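Local coordinates for protein probable ribosomal RNA small subunit methyltransferase (Thermus thermophilus, PDB 3DMH) that methylates a guanine of 16S ribosomal RNA at its N2 position, taking the methyl group from S-adenosylmethionine, at residues A[62-66]-A[67-71]; A[96-99]-A[100-103]; A[116-119]-A[120-124]; A[36-39]-A[40-44]; A[80-84]-A[85-89]. One frame throughout, in Å; residues are numbered along the deposited sequence.

Contact 1 of 5, residues A[62-66]-A[67-71]; sequences PLEGR and MAVER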
# COMPACT_ATOMS: atom_id res chain seq x y z
N PRO A 62 16.43 7.16 -15.58
CA PRO A 62 17.66 7.59 -16.29
C PRO A 62 18.90 6.74 -16.00
O PRO A 62 19.84 6.75 -16.80
CB PRO A 62 17.86 9.04 -15.82
CG PRO A 62 16.46 9.51 -15.52
CD PRO A 62 15.81 8.29 -14.85
N LEU A 63 18.90 6.02 -14.87
CA LEU A 63 20.05 5.18 -14.49
C LEU A 63 20.06 3.83 -15.22
O LEU A 63 21.09 3.18 -15.30
CB LEU A 63 20.05 4.94 -12.97
CG LEU A 63 19.97 6.19 -12.10
CD1 LEU A 63 19.92 5.80 -10.62
CD2 LEU A 63 21.15 7.17 -12.34
N GLU A 64 18.89 3.43 -15.75
CA GLU A 64 18.76 2.12 -16.38
C GLU A 64 19.63 2.06 -17.63
O GLU A 64 19.66 2.98 -18.44
CB GLU A 64 17.26 1.83 -16.68
CG GLU A 64 16.95 0.42 -17.25
CD GLU A 64 17.07 -0.73 -16.25
OE1 GLU A 64 17.26 -0.53 -15.01
OE2 GLU A 64 16.96 -1.89 -16.72
N GLY A 65 20.43 1.00 -17.75
CA GLY A 65 21.31 0.88 -18.90
C GLY A 65 22.67 1.56 -18.75
O GLY A 65 23.59 1.27 -19.52
N ARG A 66 22.80 2.45 -17.77
CA ARG A 66 24.08 3.09 -17.44
C ARG A 66 24.71 2.54 -16.15
O ARG A 66 25.92 2.64 -15.93
CB ARG A 66 23.89 4.60 -17.33
CG ARG A 66 23.43 5.22 -18.65
CD ARG A 66 24.32 6.41 -18.98
NE ARG A 66 23.69 7.66 -18.58
CZ ARG A 66 24.35 8.78 -18.33
NH1 ARG A 66 25.68 8.82 -18.40
NH2 ARG A 66 23.68 9.87 -17.99
N MET A 67 23.86 1.96 -15.31
CA MET A 67 24.22 1.41 -14.01
C MET A 67 23.44 0.13 -13.85
O MET A 67 22.42 -0.04 -14.53
CB MET A 67 23.72 2.34 -12.88
CG MET A 67 24.46 3.63 -12.78
SD MET A 67 24.03 4.44 -11.25
CE MET A 67 24.89 3.38 -10.08
N ALA A 68 23.87 -0.74 -12.95
CA ALA A 68 23.00 -1.82 -12.49
C ALA A 68 22.03 -1.20 -11.50
O ALA A 68 22.45 -0.55 -10.54
CB ALA A 68 23.80 -2.92 -11.83
N VAL A 69 20.74 -1.36 -11.74
CA VAL A 69 19.75 -0.77 -10.84
C VAL A 69 18.84 -1.84 -10.24
O VAL A 69 18.18 -2.59 -10.98
CB VAL A 69 18.87 0.27 -11.56
CG1 VAL A 69 17.87 0.92 -10.61
CG2 VAL A 69 19.74 1.33 -12.26
N GLU A 70 18.80 -1.89 -8.92
CA GLU A 70 17.86 -2.76 -8.20
C GLU A 70 16.77 -1.86 -7.62
O GLU A 70 16.99 -0.68 -7.36
CB GLU A 70 18.61 -3.53 -7.11
CG GLU A 70 17.74 -4.45 -6.24
CD GLU A 70 17.05 -5.56 -7.02
OE1 GLU A 70 17.56 -6.70 -6.94
OE2 GLU A 70 16.03 -5.30 -7.70
N ARG A 71 15.58 -2.42 -7.45
CA ARG A 71 14.42 -1.65 -6.98
C ARG A 71 13.70 -2.48 -5.95
O ARG A 71 13.42 -3.65 -6.22
CB ARG A 71 13.46 -1.37 -8.14
CG ARG A 71 14.11 -0.60 -9.28
CD ARG A 71 13.19 -0.60 -10.53
NE ARG A 71 13.84 0.19 -11.58
CZ ARG A 71 14.83 -0.25 -12.34
NH1 ARG A 71 15.28 -1.52 -12.27
NH2 ARG A 71 15.39 0.58 -13.21
O HOH W 1 19.37 -2.19 -14.35
O HOH W 2 20.82 -1.29 -16.17

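Contact 2 of 5, residues A[96-99]-A[100-103]; sequences EAAA and GAYD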
# COMPACT_ATOMS: atom_id res chain seq x y z
N GLU A 96 14.84 -4.11 3.85
CA GLU A 96 15.37 -5.41 3.46
C GLU A 96 16.58 -5.25 2.54
O GLU A 96 17.16 -6.25 2.11
CB GLU A 96 14.29 -6.30 2.85
CG GLU A 96 13.28 -6.80 3.90
CD GLU A 96 12.15 -7.62 3.33
OE1 GLU A 96 11.73 -7.34 2.18
OE2 GLU A 96 11.68 -8.55 4.04
N ALA A 97 16.97 -4.00 2.26
CA ALA A 97 18.12 -3.73 1.39
C ALA A 97 19.40 -4.33 1.95
O ALA A 97 19.64 -4.30 3.14
CB ALA A 97 18.29 -2.23 1.18
N ALA A 98 20.21 -4.89 1.05
CA ALA A 98 21.54 -5.40 1.38
C ALA A 98 22.45 -4.29 1.90
O ALA A 98 22.56 -3.22 1.29
CB ALA A 98 22.15 -6.07 0.15
N ALA A 99 23.12 -4.53 3.01
CA ALA A 99 23.96 -3.50 3.59
C ALA A 99 25.30 -3.34 2.84
O ALA A 99 25.97 -4.33 2.50
CB ALA A 99 24.20 -3.79 5.07
N GLY A 100 25.66 -2.08 2.57
CA GLY A 100 26.98 -1.71 2.03
C GLY A 100 27.26 -2.13 0.60
O GLY A 100 28.43 -2.18 0.18
N ALA A 101 26.19 -2.42 -0.15
CA ALA A 101 26.32 -3.09 -1.44
C ALA A 101 26.04 -2.18 -2.61
O ALA A 101 26.01 -2.66 -3.75
CB ALA A 101 25.41 -4.33 -1.49
N TYR A 102 25.81 -0.89 -2.35
CA TYR A 102 25.39 0.04 -3.41
C TYR A 102 26.21 1.31 -3.40
O TYR A 102 26.65 1.77 -2.36
CB TYR A 102 23.90 0.40 -3.27
CG TYR A 102 23.06 -0.83 -3.39
CD1 TYR A 102 22.69 -1.33 -4.63
CD2 TYR A 102 22.70 -1.56 -2.25
CE1 TYR A 102 21.94 -2.49 -4.75
CE2 TYR A 102 21.95 -2.72 -2.35
CZ TYR A 102 21.58 -3.18 -3.61
OH TYR A 102 20.84 -4.33 -3.74
N ASP A 103 26.41 1.87 -4.59
CA ASP A 103 27.10 3.14 -4.74
C ASP A 103 26.14 4.34 -4.73
O ASP A 103 26.53 5.47 -4.37
CB ASP A 103 27.89 3.15 -6.05
CG ASP A 103 28.78 1.94 -6.19
OD1 ASP A 103 29.67 1.76 -5.33
OD2 ASP A 103 28.60 1.18 -7.17
O HOH W 3 19.17 -5.08 -1.65

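Contact 3 of 5, residues A[116-119]-A[120-124]; sequences AYVQ and ASLVA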
# COMPACT_ATOMS: atom_id res chain seq x y z
N ALA A 116 7.54 7.14 10.81
CA ALA A 116 8.23 5.89 11.12
C ALA A 116 8.68 5.20 9.83
O ALA A 116 9.82 4.73 9.73
CB ALA A 116 7.33 4.97 11.93
N TYR A 117 7.79 5.15 8.85
CA TYR A 117 8.11 4.51 7.59
C TYR A 117 9.22 5.25 6.84
O TYR A 117 10.14 4.63 6.28
CB TYR A 117 6.87 4.40 6.71
CG TYR A 117 7.07 3.46 5.55
CD1 TYR A 117 6.82 2.10 5.69
CD2 TYR A 117 7.54 3.93 4.32
CE1 TYR A 117 7.01 1.22 4.66
CE2 TYR A 117 7.74 3.05 3.26
CZ TYR A 117 7.45 1.70 3.43
OH TYR A 117 7.66 0.81 2.40
N VAL A 118 9.14 6.57 6.85
CA VAL A 118 10.16 7.40 6.21
C VAL A 118 11.49 7.18 6.94
O VAL A 118 12.53 7.01 6.29
CB VAL A 118 9.80 8.91 6.17
CG1 VAL A 118 10.96 9.74 5.62
CG2 VAL A 118 8.53 9.16 5.35
N GLN A 119 11.47 7.17 8.28
CA GLN A 119 12.72 7.03 9.02
C GLN A 119 13.41 5.70 8.74
O GLN A 119 14.63 5.65 8.57
CB GLN A 119 12.48 7.18 10.53
CG GLN A 119 13.76 7.15 11.36
CD GLN A 119 14.64 8.37 11.15
OE1 GLN A 119 14.16 9.42 10.71
NE2 GLN A 119 15.93 8.24 11.45
N ALA A 120 12.61 4.64 8.70
CA ALA A 120 13.11 3.31 8.40
C ALA A 120 13.72 3.29 7.00
O ALA A 120 14.75 2.66 6.77
CB ALA A 120 11.99 2.28 8.48
N SER A 121 13.08 4.00 6.08
CA SER A 121 13.58 4.13 4.70
C SER A 121 14.89 4.90 4.62
O SER A 121 15.80 4.52 3.86
CB SER A 121 12.53 4.79 3.79
OG SER A 121 11.40 3.93 3.65
N LEU A 122 14.99 5.97 5.41
CA LEU A 122 16.23 6.76 5.48
C LEU A 122 17.38 5.93 6.02
O LEU A 122 18.48 5.96 5.47
CB LEU A 122 16.02 8.01 6.34
CG LEU A 122 15.15 9.11 5.72
CD1 LEU A 122 14.86 10.23 6.72
CD2 LEU A 122 15.78 9.66 4.44
N VAL A 123 17.14 5.20 7.10
CA VAL A 123 18.19 4.33 7.66
C VAL A 123 18.55 3.20 6.70
O VAL A 123 19.73 2.87 6.54
CB VAL A 123 17.80 3.77 9.04
CG1 VAL A 123 18.93 2.93 9.59
CG2 VAL A 123 17.48 4.91 9.99
N ALA A 124 17.55 2.60 6.04
CA ALA A 124 17.84 1.57 5.05
C ALA A 124 18.76 2.13 3.96
O ALA A 124 19.68 1.44 3.50
CB ALA A 124 16.54 1.07 4.42

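Contact 4 of 5, residues A[36-39]-A[40-44]; sequences DLLQ and KTVEP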
# COMPACT_ATOMS: atom_id res chain seq x y z
N ASP A 36 8.77 13.02 -10.85
CA ASP A 36 9.12 13.77 -12.07
C ASP A 36 10.39 14.60 -11.88
O ASP A 36 11.22 14.68 -12.77
CB ASP A 36 7.98 14.69 -12.53
CG ASP A 36 6.85 13.93 -13.19
OD1 ASP A 36 7.03 12.73 -13.47
OD2 ASP A 36 5.77 14.53 -13.42
N LEU A 37 10.53 15.20 -10.71
CA LEU A 37 11.70 16.03 -10.45
C LEU A 37 12.94 15.13 -10.33
O LEU A 37 14.01 15.48 -10.82
CB LEU A 37 11.51 16.89 -9.21
CG LEU A 37 12.47 18.09 -9.08
CD1 LEU A 37 12.30 19.06 -10.25
CD2 LEU A 37 12.20 18.78 -7.77
N LEU A 38 12.79 13.97 -9.68
CA LEU A 38 13.88 13.00 -9.69
C LEU A 38 14.34 12.62 -11.09
O LEU A 38 15.54 12.57 -11.37
CB LEU A 38 13.46 11.71 -8.98
CG LEU A 38 13.67 11.61 -7.49
CD1 LEU A 38 13.06 10.30 -7.04
CD2 LEU A 38 15.18 11.67 -7.12
N GLN A 39 13.39 12.31 -11.98
CA GLN A 39 13.74 11.82 -13.30
C GLN A 39 14.55 12.89 -14.06
O GLN A 39 15.43 12.56 -14.86
CB GLN A 39 12.49 11.39 -14.08
CG GLN A 39 12.76 10.73 -15.44
CD GLN A 39 13.01 11.73 -16.58
OE1 GLN A 39 13.62 11.38 -17.60
NE2 GLN A 39 12.55 12.97 -16.42
N LYS A 40 14.23 14.16 -13.81
CA LYS A 40 14.98 15.27 -14.42
C LYS A 40 16.36 15.51 -13.81
O LYS A 40 17.15 16.27 -14.38
CB LYS A 40 14.18 16.58 -14.34
CG LYS A 40 12.94 16.56 -15.18
CD LYS A 40 12.14 17.81 -14.99
CE LYS A 40 10.99 17.86 -15.97
NZ LYS A 40 10.47 19.25 -16.09
N THR A 41 16.65 14.86 -12.69
CA THR A 41 17.82 15.20 -11.85
C THR A 41 18.86 14.08 -11.75
O THR A 41 20.07 14.35 -11.78
CB THR A 41 17.38 15.64 -10.43
OG1 THR A 41 16.42 16.70 -10.54
CG2 THR A 41 18.56 16.13 -9.59
N VAL A 42 18.39 12.84 -11.60
CA VAL A 42 19.33 11.76 -11.27
C VAL A 42 20.37 11.51 -12.37
O VAL A 42 20.05 11.47 -13.56
CB VAL A 42 18.61 10.44 -10.95
CG1 VAL A 42 17.73 10.62 -9.73
CG2 VAL A 42 17.77 10.01 -12.13
N GLU A 43 21.62 11.35 -11.93
CA GLU A 43 22.76 11.06 -12.80
C GLU A 43 23.49 9.84 -12.25
O GLU A 43 23.53 9.64 -11.03
CB GLU A 43 23.75 12.23 -12.79
CG GLU A 43 23.13 13.60 -13.00
CD GLU A 43 23.17 14.04 -14.44
OE1 GLU A 43 23.98 13.47 -15.21
OE2 GLU A 43 22.40 14.96 -14.81
N PRO A 44 24.08 9.01 -13.13
CA PRO A 44 24.85 7.86 -12.65
C PRO A 44 26.00 8.24 -11.71
O PRO A 44 26.65 9.29 -11.88
CB PRO A 44 25.40 7.23 -13.93
CG PRO A 44 24.45 7.64 -14.98
CD PRO A 44 24.01 9.03 -14.61
O HOH W 4 18.23 12.82 -15.14

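Contact 5 of 5, residues A[80-84]-A[85-89]; sequences RCLTA and SGLQA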
# COMPACT_ATOMS: atom_id res chain seq x y z
N ARG A 80 3.88 -5.12 -10.76
CA ARG A 80 3.35 -5.59 -12.05
C ARG A 80 3.85 -4.68 -13.18
O ARG A 80 4.26 -5.15 -14.25
CB ARG A 80 1.82 -5.58 -12.08
CG ARG A 80 1.16 -6.59 -11.16
CD ARG A 80 -0.33 -6.25 -11.00
NE ARG A 80 -1.16 -6.92 -12.00
CZ ARG A 80 -2.50 -6.86 -12.09
NH1 ARG A 80 -3.24 -6.14 -11.22
NH2 ARG A 80 -3.12 -7.54 -13.07
N CYS A 81 3.80 -3.37 -12.91
CA CYS A 81 4.28 -2.39 -13.90
C CYS A 81 5.78 -2.49 -14.16
O CYS A 81 6.19 -2.55 -15.30
CB CYS A 81 3.94 -0.98 -13.48
SG CYS A 81 2.14 -0.66 -13.44
N LEU A 82 6.59 -2.50 -13.09
CA LEU A 82 8.05 -2.59 -13.26
C LEU A 82 8.49 -3.81 -14.11
O LEU A 82 9.33 -3.71 -14.98
CB LEU A 82 8.71 -2.64 -11.88
CG LEU A 82 8.53 -1.35 -11.10
CD1 LEU A 82 8.90 -1.55 -9.63
CD2 LEU A 82 9.40 -0.21 -11.69
N THR A 83 8.05 -4.98 -13.71
CA THR A 83 8.23 -6.23 -14.40
C THR A 83 7.81 -6.15 -15.88
O THR A 83 8.56 -6.56 -16.76
CB THR A 83 7.52 -7.37 -13.65
OG1 THR A 83 8.05 -7.41 -12.32
CG2 THR A 83 7.80 -8.68 -14.32
N ALA A 84 6.61 -5.60 -16.14
CA ALA A 84 6.17 -5.42 -17.54
C ALA A 84 7.14 -4.56 -18.33
O ALA A 84 7.34 -4.78 -19.53
CB ALA A 84 4.75 -4.85 -17.62
N SER A 85 7.69 -3.55 -17.65
CA SER A 85 8.66 -2.64 -18.24
C SER A 85 10.08 -3.22 -18.39
O SER A 85 10.97 -2.52 -18.89
CB SER A 85 8.74 -1.37 -17.40
OG SER A 85 7.49 -0.68 -17.37
N GLY A 86 10.26 -4.45 -17.91
CA GLY A 86 11.58 -5.12 -17.94
C GLY A 86 12.56 -4.53 -16.95
O GLY A 86 13.79 -4.62 -17.17
N LEU A 87 12.06 -3.95 -15.86
CA LEU A 87 12.92 -3.29 -14.87
C LEU A 87 13.05 -4.21 -13.67
O LEU A 87 12.03 -4.58 -13.10
CB LEU A 87 12.31 -1.94 -14.45
CG LEU A 87 12.12 -0.89 -15.55
CD1 LEU A 87 11.40 0.33 -15.03
CD2 LEU A 87 13.47 -0.50 -16.16
N GLN A 88 14.28 -4.58 -13.32
CA GLN A 88 14.53 -5.46 -12.17
C GLN A 88 13.88 -4.83 -10.96
O GLN A 88 14.07 -3.64 -10.70
CB GLN A 88 16.03 -5.61 -11.95
CG GLN A 88 16.38 -6.65 -10.89
CD GLN A 88 17.85 -6.78 -10.68
OE1 GLN A 88 18.38 -6.31 -9.67
NE2 GLN A 88 18.53 -7.42 -11.62
N ALA A 89 13.12 -5.64 -10.22
CA ALA A 89 12.44 -5.14 -9.05
C ALA A 89 12.12 -6.32 -8.17
O ALA A 89 11.81 -7.41 -8.67
CB ALA A 89 11.18 -4.41 -9.43
O HOH W 5 10.97 -7.18 -12.56

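Contact 1 of 5, residues A[62-66]-A[67-71]
Glu64 and Arg71 form a salt bridge across the turn that leads into strand 68-73. Arg71 NH2 donates to Glu64 OE1 at 2.8 Å, and the bond is nearly straight, 169° at the hydrogen. The oxygen lies in the guanidinium plane, at its edge, yet the arginine meets the carboxylate from above, 50° out of the carboxylate plane, so this is a one-point grip rather than a flat bidentate pair. Glu64 reaches it because CG is anti to the backbone N (chi1 -175°) and the chain then bends at chi2, folding the carboxylate back over the strand. Val69 CG1 lies over one face of the same guanidinium, toward its rim. A lysine in place of Arg71 has no planar group to set beside Val69 and would probably leave Glu64 OE1 with a less well directed partner.

Two waters add bridges: one donates to Glu64 OE1 and accepts from Val69 N at 3.1 Å, the other links the backbone atoms Gly65 N and Met67 O. Directly between backbones, Met67 N makes only a weak, bent bond to Leu63 O, at 3.0 Å. At the backbone angles of Gly65 a CB would be jammed against Glu64 O.

The apolar part is built on Leu63. Its CB touches Val69 CG2 at 3.7 Å, while CD2 lies beside Met67 SD at 4.1 Å, the two side chains pointing the same way. Leu63 and Met67 both pack on Leu104 of strand 102-108 and Ala49 of strand 48-51, whereas Arg71 continues to Gln88 O, tying the strand to the segment after helix 76-84.

Contact 2 of 5, residues A[96-99]-A[100-103]
The CB atoms of Ala98 and Ala101 come within 4.0 Å of each other across a type II beta turn, and Tyr102 closes the same side. This is the closer-packed part of the contact. The Tyr102 ring presents its edge to the Ala98 carbonyl, with CE2 3.7 Å from Ala98 O and the oxygen near the ring plane; the same CE2 lies 4.2 Å from Ala98 CB. With CG anti to its own carbonyl carbon (chi1 -61°), the ring swings back alongside the incoming chain. Beyond the turn, Tyr102 also packs on Leu50, Glu70 and Ala128, which join it to strands 48-51 and 68-73 and to helix 115-128.

The outer side is looser. Ala99 and Gly100 form the exposed corner, and Gly100 has a positive phi of 69°, at which a side chain would run into Ala99 O. Ala98 O and Ala101 N stand 4.0 Å apart, so the turn is not closed by a direct backbone hydrogen bond. A water links the two arms: it accepts from Ala98 N at 2.9 Å and lies 2.8 Å from Tyr102 OH in a second hydrogen bond.

Small methyl groups, one aromatic edge and a bridging water thus shape this entry into strand 102-108. The chemistry is consistent with a turn set largely by backbone conformation and the glycine, with Gly100 and Tyr102 also backbone-bonded to Arg127 and Arg130.

Contact 3 of 5, residues A[116-119]-A[120-124]
Tyr117 O accepts two hydrogen bonds from Ser121, one from the backbone N and one from OG, each at 3.0 Å. The donors come from opposite faces of the carbonyl plane, the hydroxyl tilted 31° from it, so the oxygen is gripped from both sides. Ser121 OG reaches back because it is anti to its own carbonyl carbon (chi1 -66°), and this also places it 3.8 Å from Tyr117 CE2. A valine at Ser121 has no hydroxyl, and Tyr117 O would probably keep only its backbone donor within this turn.

Around this pair runs the regular bonding of an alpha helix, part of helix 115-128. Leu122 N donates to Val118 O at 2.8 Å and Val123 N to Gln119 O at 2.9 Å. One turn apart, Val118 and Leu122 lie side by side and point the same way, with CG1 4.1 Å from CD1. Gln119 bends at chi2, which brings its amide over the following turn: OE1 is 4.1 Å from Leu122 CD1 and NE2 is 4.0 Å from Val123 CG2.

Farther out, Glu151 of helix 145-156 accepts a hydrogen bond from Gln119 NE2 and holds that amide, while Leu122 packs on Leu155. The Tyr117 ring meets that of Trp95 at a steep angle.

Backbone oxygens are therefore paired along this largely buried stretch of helix, and the serine hydroxyl spends its proton within the helix itself. Leu122 and Val118, with the Gln119-Glu151 hydrogen bond, join the helix to helix 145-156; Leu122 and Ser121 meet Leu107 of strand 102-108.

Contact 4 of 5, residues A[36-39]-A[40-44]
The last turn of helix 33-41 unwinds here, with Lys40 N still bonded to Asp36 O at 3.2 Å before the backbone becomes extended at Val42. At this C-terminal end, Leu38 O accepts twice: Val42 N approaches almost in line with the carbonyl bond at 2.9 Å, whereas Thr41 N comes from well above the carbonyl plane. A threonine hydroxyl serves the preceding carbonyl, Thr41 OG1 donating to Leu37 O at 2.7 Å. It gets there with OG1 anti to the carbonyl carbon of Thr41 (chi1 -54°), which turns the hydroxyl back along the helix.

Leu38 and Val42 slant across one another on the buried side, CD2 meeting CG1 at 3.8 Å, and both also touch Tyr136 of strand 133-140. Leu37 and Thr41 both pack on Val170 of strand 168-174 and Arg163 of strand 159-165, so the helix end lies against this part of the mixed sheet. On the outer side the extended Lys40 chain runs past the helix, its CG 3.5 Å from Asp36 O and 3.8 Å from Gln39 NE2. Beyond the final turn, a water lies 2.8 Å from both Gln39 O and Val42 O.

Contact 5 of 5, residues A[80-84]-A[85-89]
Leu82 packs against both Leu87 and Ala89 where the chain leaves helix 76-84. The two leucines cross at about a right angle, with CD2 of Leu82 3.9 Å from CD1 of Leu87. Its other branch, CD1, meets Ala89 CB at 3.7 Å, so the fork of Leu82 divides between the two partners. With CG beside its backbone N (chi1 -66°), Leu82 lies where the departing chain folds back past it. All three side chains also touch Arg71 of strand 68-73, and Leu87 packs on Leu21 of strand 19-23.

The backbone bonds define a Schellman motif at the helix C-terminus. Leu87 N donates to Leu82 O at 2.9 Å, and inside that bond Gly86 N reaches Thr83 O at 2.9 Å from above the carbonyl plane. Gly86 adopts a positive phi of 72°, a conformation favoured by glycine, and turns the chain out of the helix towards strand 90-91. One step earlier, Ser85 N keeps the helical bond to Cys81 O at 3.0 Å.

Polar side chains tie the end of the helix to its surroundings. The Ser85 hydroxyl lies 3.1 Å from Cys81 O and is hydrogen-bonded to Phe22 N, which links the helix end to strand 19-23. Thr83 OG1 is bonded to Phe79 O one turn back and also to a water 2.9 Å away; that water donates to Leu87 O, bridging the threonine to the outgoing segment.

How the contacts relate
Contact 3 is the most buried of the five and contact 2 lies at the surface; contacts 1, 4 and 5 are intermediate. Contacts 1 and 2 both feed strands of the same mixed sheet, 68-73 and 102-108, and touch through Glu70 and Tyr102. Contact 1 also meets contact 4, where Leu63 packs on Glu43 and Pro44, and contact 5, where Leu87 lies against Glu64 and Arg71. Contacts 4 and 5 both lie at helix C-termini; the first has a threonine hydroxyl bonded back into the last turn, the second a glycine-based Schellman motif. Regular helical bonding dominates in contact 3, a charged pair and waters in contact 1, and small side chains in contact 2.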